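Local coordinates for protein D-alanyl transferase DltD (Enterococcus faecium TX0133A04, PDB 6PFX) that probably takes part in the D-alanylation of lipoteichoic acid in the Gram-positive cell wall, as a transferase related to the SGNH hydrolases, at residues 221-224 and 225-229; 259-262 and 263-266. All blocks are in the same frame, centred on the assembly; numbering follows the deposited sequence.

Contact 1. Residues 221-224 and 225-229; sequences ELSI and LANQI
Ile224 and Gln228, one helical turn apart, run side by side in the same direction, and the CG2 methyl of Ile224 lies 3.7 Å from the amide NE2 of Gln228. Ile224 can offer that methyl because CG2 is the branch anti to its backbone N, while CG1 (chi1 -73°) stands beside that nitrogen. The Gln228 side chain also passes close to the carbonyl of Ile224: CG comes to 3.2 Å from Ile224 O, the same oxygen that accepts the Gln228 N-H at 2.9 Å. Four successive i to i+4 bonds of this kind, from Leu225 N to Glu221 O through Gln228 N to Ile224 O, mark regular alpha-helix, here within helix 219-233. Leu225 meets the preceding turn through CB, 3.6 Å from both Glu221 O and Leu222 O; its CG, anti to the backbone N (chi1 176°), carries the two methyls onward from there. Ser223 takes part through its backbone, Ser223 O accepting Asn227 N at 2.9 Å, whereas its OG turns to a hydrogen bond with Lys352 of helix 351-365. The Asn227 side chain touches Lys352 too. On the buried flank, Leu222 touches Leu355 and Ala226 touches Trp351, both of helix 351-365.

Contact 2. Residues 259-262 and 263-266; sequences QSQK and NWDY
Ser260 O faces the Trp264 indole obliquely, 3.6 Å from NE1, and accepts a hydrogen bond from a water that in turn accepts one from Asn263 N. That water bridges Ser260 O and Asn263 N, while Ser260 OG is tied back to Leu257 O at the preceding helix. Ser260 sits in a type I beta turn from Gln259 to Lys262, which leads into a second one from Gln261 to Trp264. Gln261 makes the main side-chain contact. Its CG lies 3.5 Å above the centroid of the Trp264 six-membered ring, only 5° from the ring normal, a CH-pi contact over the face. With CG anti to its carbonyl carbon and the side chain extended beyond, the amide is carried on across the same ring: its plane is tilted just 16° from the indole, and NE2 reaches 3.5 Å from Trp264 CZ3. Gln261 OE1 is hydrogen-bonded to Thr304 OG1, which anchors the end of the side chain. The second turn is closed by Trp264 N donating to Gln261 O at 3.1 Å; the bond is nearly straight at hydrogen, yet the donor stands 64° out of the carbonyl plane. Lys262 follows, its chain extended alongside that of Asn263, with CE 3.6 Å from Asn263 ND2. The chemistry implies that a largely exposed indole is supported on one face by the glutamine of its own turn, with Leu306 also touching it: the CH groups of Gln261, probably somewhat polarised by the amide, lie over the pi face, while the glutamine's oxygen keeps its hydrogen bond to Thr304.

Overall arrangement
Contact 1 comes first along the chain, within helix 219-233, and contact 2 follows in the loop between helices 254-257 and 271-284; helices 243-250 and 254-257 intervene. Their centres are 32 Å apart and the nearest atoms about 23 Å, so the two do not touch. Both lie well away from the chain centre, at 26 and 23 Å, outside the five-stranded parallel sheet expected of an SGNH-like fold. Contact 1 leans on helix 351-365, while contact 2 meets the 303-306 region and helix 308-323. The pair thus illustrates two kinds of local order in one chain, a regular helix and consecutive turns, each shaping a separate part of the periphery of the DltD fold.

Contact 1. Residues 221-224 and 225-229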
loop_
_atom_site.group_PDB
_atom_site.type_symbol
_atom_site.label_atom_id
_atom_site.label_comp_id
_atom_site.label_asym_id
_atom_site.label_seq_id
_atom_site.Cartn_x
_atom_site.Cartn_y
_atom_site.Cartn_z
ATOM N N GLU A 221 25.354 5.521 12.685
ATOM C CA GLU A 221 25.906 4.177 12.527
ATOM C C GLU A 221 25.076 3.378 11.533
ATOM O O GLU A 221 25.624 2.678 10.667
ATOM C CB GLU A 221 25.948 3.464 13.882
ATOM C CG GLU A 221 26.880 4.151 14.867
ATOM C CD GLU A 221 26.858 3.555 16.262
ATOM O OE1 GLU A 221 26.080 2.609 16.513
ATOM O OE2 GLU A 221 27.625 4.052 17.116
ATOM N N LEU A 222 23.747 3.475 11.644
ATOM C CA LEU A 222 22.866 2.761 10.727
ATOM C C LEU A 222 23.015 3.272 9.299
ATOM O O LEU A 222 23.032 2.477 8.357
ATOM C CB LEU A 222 21.409 2.858 11.184
ATOM C CG LEU A 222 21.042 2.070 12.433
ATOM C CD1 LEU A 222 19.628 2.355 12.868
ATOM C CD2 LEU A 222 21.191 0.591 12.185
ATOM N N SER A 223 23.119 4.594 9.122
ATOM C CA SER A 223 23.312 5.166 7.794
ATOM C C SER A 223 24.615 4.684 7.170
ATOM O O SER A 223 24.650 4.318 5.988
ATOM C CB SER A 223 23.309 6.689 7.916
ATOM O OG SER A 223 23.579 7.304 6.674
ATOM N N ILE A 224 25.695 4.675 7.954
ATOM C CA ILE A 224 26.977 4.183 7.462
ATOM C C ILE A 224 26.849 2.740 7.005
ATOM O O ILE A 224 27.354 2.363 5.940
ATOM C CB ILE A 224 28.052 4.340 8.550
ATOM C CG1 ILE A 224 28.422 5.811 8.703
ATOM C CG2 ILE A 224 29.269 3.490 8.221
ATOM C CD1 ILE A 224 29.183 6.085 9.970
ATOM N N LEU A 225 26.160 1.914 7.796
ATOM C CA LEU A 225 25.982 0.515 7.434
ATOM C C LEU A 225 25.131 0.391 6.178
ATOM O O LEU A 225 25.436 -0.422 5.297
ATOM C CB LEU A 225 25.361 -0.257 8.599
ATOM C CG LEU A 225 25.039 -1.726 8.327
ATOM C CD1 LEU A 225 26.277 -2.543 8.139
ATOM C CD2 LEU A 225 24.202 -2.300 9.472
ATOM N N ALA A 226 24.071 1.200 6.066
ATOM C CA ALA A 226 23.234 1.151 4.870
ATOM C C ALA A 226 24.029 1.527 3.622
ATOM O O ALA A 226 23.835 0.941 2.547
ATOM C CB ALA A 226 22.007 2.053 5.033
ATOM N N ASN A 227 24.906 2.527 3.738
ATOM C CA ASN A 227 25.744 2.909 2.611
ATOM C C ASN A 227 26.742 1.808 2.278
ATOM O O ASN A 227 27.005 1.546 1.098
ATOM C CB ASN A 227 26.475 4.215 2.914
ATOM C CG ASN A 227 25.584 5.428 2.794
ATOM O OD1 ASN A 227 24.596 5.428 2.059
ATOM N ND2 ASN A 227 25.959 6.491 3.482
ATOM N N GLN A 228 27.290 1.134 3.299
ATOM C CA GLN A 228 28.236 0.056 3.025
ATOM C C GLN A 228 27.551 -1.107 2.319
ATOM O O GLN A 228 28.066 -1.632 1.326
ATOM C CB GLN A 228 28.909 -0.431 4.304
ATOM C CG GLN A 228 29.826 0.577 4.961
ATOM C CD GLN A 228 30.223 0.176 6.377
ATOM O OE1 GLN A 228 29.552 -0.632 7.021
ATOM N NE2 GLN A 228 31.320 0.743 6.866
ATOM N N ILE A 229 26.371 -1.501 2.797
ATOM C CA ILE A 229 25.659 -2.603 2.170
ATOM C C ILE A 229 25.212 -2.209 0.768
ATOM O O ILE A 229 25.377 -2.979 -0.187
ATOM C CB ILE A 229 24.490 -3.042 3.071
ATOM C CG1 ILE A 229 25.037 -3.599 4.391
ATOM C CG2 ILE A 229 23.644 -4.078 2.374
ATOM C CD1 ILE A 229 23.965 -3.888 5.442
#

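Contact 2. Residues 259-262 and 263-266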
loop_
_atom_site.group_PDB
_atom_site.type_symbol
_atom_site.label_atom_id
_atom_site.label_comp_id
_atom_site.label_asym_id
_atom_site.label_seq_id
_atom_site.Cartn_x
_atom_site.Cartn_y
_atom_site.Cartn_z
ATOM N N GLN A 259 15.541 5.981 -22.703
ATOM C CA GLN A 259 14.489 6.922 -23.086
ATOM C C GLN A 259 13.105 6.282 -23.189
ATOM O O GLN A 259 12.169 6.919 -23.696
ATOM C CB GLN A 259 14.819 7.702 -24.371
ATOM C CG GLN A 259 15.882 8.761 -24.198
ATOM C CD GLN A 259 15.455 9.892 -23.269
ATOM O OE1 GLN A 259 15.981 10.032 -22.166
ATOM N NE2 GLN A 259 14.506 10.705 -23.717
ATOM N N SER A 260 12.939 5.050 -22.697
ATOM C CA SER A 260 11.686 4.326 -22.883
ATOM C C SER A 260 10.541 4.910 -22.073
ATOM O O SER A 260 9.381 4.613 -22.373
ATOM C CB SER A 260 11.857 2.851 -22.519
ATOM O OG SER A 260 12.264 2.711 -21.170
ATOM N N GLN A 261 10.839 5.732 -21.065
ATOM C CA GLN A 261 9.837 6.290 -20.161
ATOM C C GLN A 261 9.690 7.798 -20.319
ATOM O O GLN A 261 9.091 8.450 -19.463
ATOM C CB GLN A 261 10.206 5.920 -18.721
ATOM C CG GLN A 261 10.371 4.415 -18.558
ATOM C CD GLN A 261 10.831 3.963 -17.170
ATOM O OE1 GLN A 261 11.155 4.767 -16.300
ATOM N NE2 GLN A 261 10.875 2.651 -16.977
ATOM N N LYS A 262 10.182 8.365 -21.422
ATOM C CA LYS A 262 10.179 9.817 -21.557
ATOM C C LYS A 262 8.771 10.414 -21.534
ATOM O O LYS A 262 8.600 11.571 -21.130
ATOM C CB LYS A 262 10.902 10.222 -22.844
ATOM C CG LYS A 262 10.176 9.841 -24.110
ATOM C CD LYS A 262 11.005 10.197 -25.344
ATOM C CE LYS A 262 10.322 9.722 -26.618
ATOM N NZ LYS A 262 11.071 10.124 -27.841
ATOM N N ASN A 263 7.756 9.660 -21.953
ATOM C CA ASN A 263 6.398 10.193 -21.993
ATOM C C ASN A 263 5.494 9.611 -20.918
ATOM O O ASN A 263 4.282 9.862 -20.938
ATOM C CB ASN A 263 5.779 10.003 -23.377
ATOM C CG ASN A 263 6.528 10.764 -24.447
ATOM O OD1 ASN A 263 6.789 11.959 -24.319
ATOM N ND2 ASN A 263 6.903 10.066 -25.495
ATOM N N TRP A 264 6.058 8.870 -19.965
ATOM C CA TRP A 264 5.263 8.276 -18.898
ATOM C C TRP A 264 4.776 9.351 -17.932
ATOM O O TRP A 264 5.507 10.289 -17.597
ATOM C CB TRP A 264 6.101 7.235 -18.156
ATOM C CG TRP A 264 6.266 5.923 -18.883
ATOM C CD1 TRP A 264 6.066 5.669 -20.221
ATOM C CD2 TRP A 264 6.672 4.684 -18.298
ATOM N NE1 TRP A 264 6.302 4.334 -20.486
ATOM C CE2 TRP A 264 6.698 3.717 -19.326
ATOM C CE3 TRP A 264 7.025 4.297 -16.998
ATOM C CZ2 TRP A 264 7.061 2.392 -19.089
ATOM C CZ3 TRP A 264 7.383 2.981 -16.764
ATOM C CH2 TRP A 264 7.382 2.043 -17.800
ATOM N N ASP A 265 3.544 9.190 -17.448
ATOM C CA ASP A 265 2.874 10.229 -16.671
ATOM C C ASP A 265 2.043 9.514 -15.620
ATOM O O ASP A 265 1.262 8.622 -15.966
ATOM C CB ASP A 265 1.985 11.099 -17.576
ATOM C CG ASP A 265 1.715 12.494 -16.990
ATOM O OD1 ASP A 265 1.744 12.648 -15.750
ATOM O OD2 ASP A 265 1.462 13.441 -17.761
ATOM N N TYR A 266 2.258 9.866 -14.351
ATOM C CA TYR A 266 1.500 9.318 -13.232
ATOM C C TYR A 266 0.559 10.347 -12.607
ATOM O O TYR A 266 0.113 10.169 -11.464
ATOM C CB TYR A 266 2.466 8.796 -12.164
ATOM C CG TYR A 266 3.463 7.737 -12.593
ATOM C CD1 TYR A 266 3.125 6.758 -13.516
ATOM C CD2 TYR A 266 4.734 7.689 -12.022
ATOM C CE1 TYR A 266 4.035 5.781 -13.891
ATOM C CE2 TYR A 266 5.647 6.718 -12.391
ATOM C CZ TYR A 266 5.292 5.754 -13.305
ATOM O OH TYR A 266 6.233 4.799 -13.654
HETATM O O HOH W 1 7.777 6.854 -23.063
HETATM O O HOH W 2 8.117 11.088 -17.916
#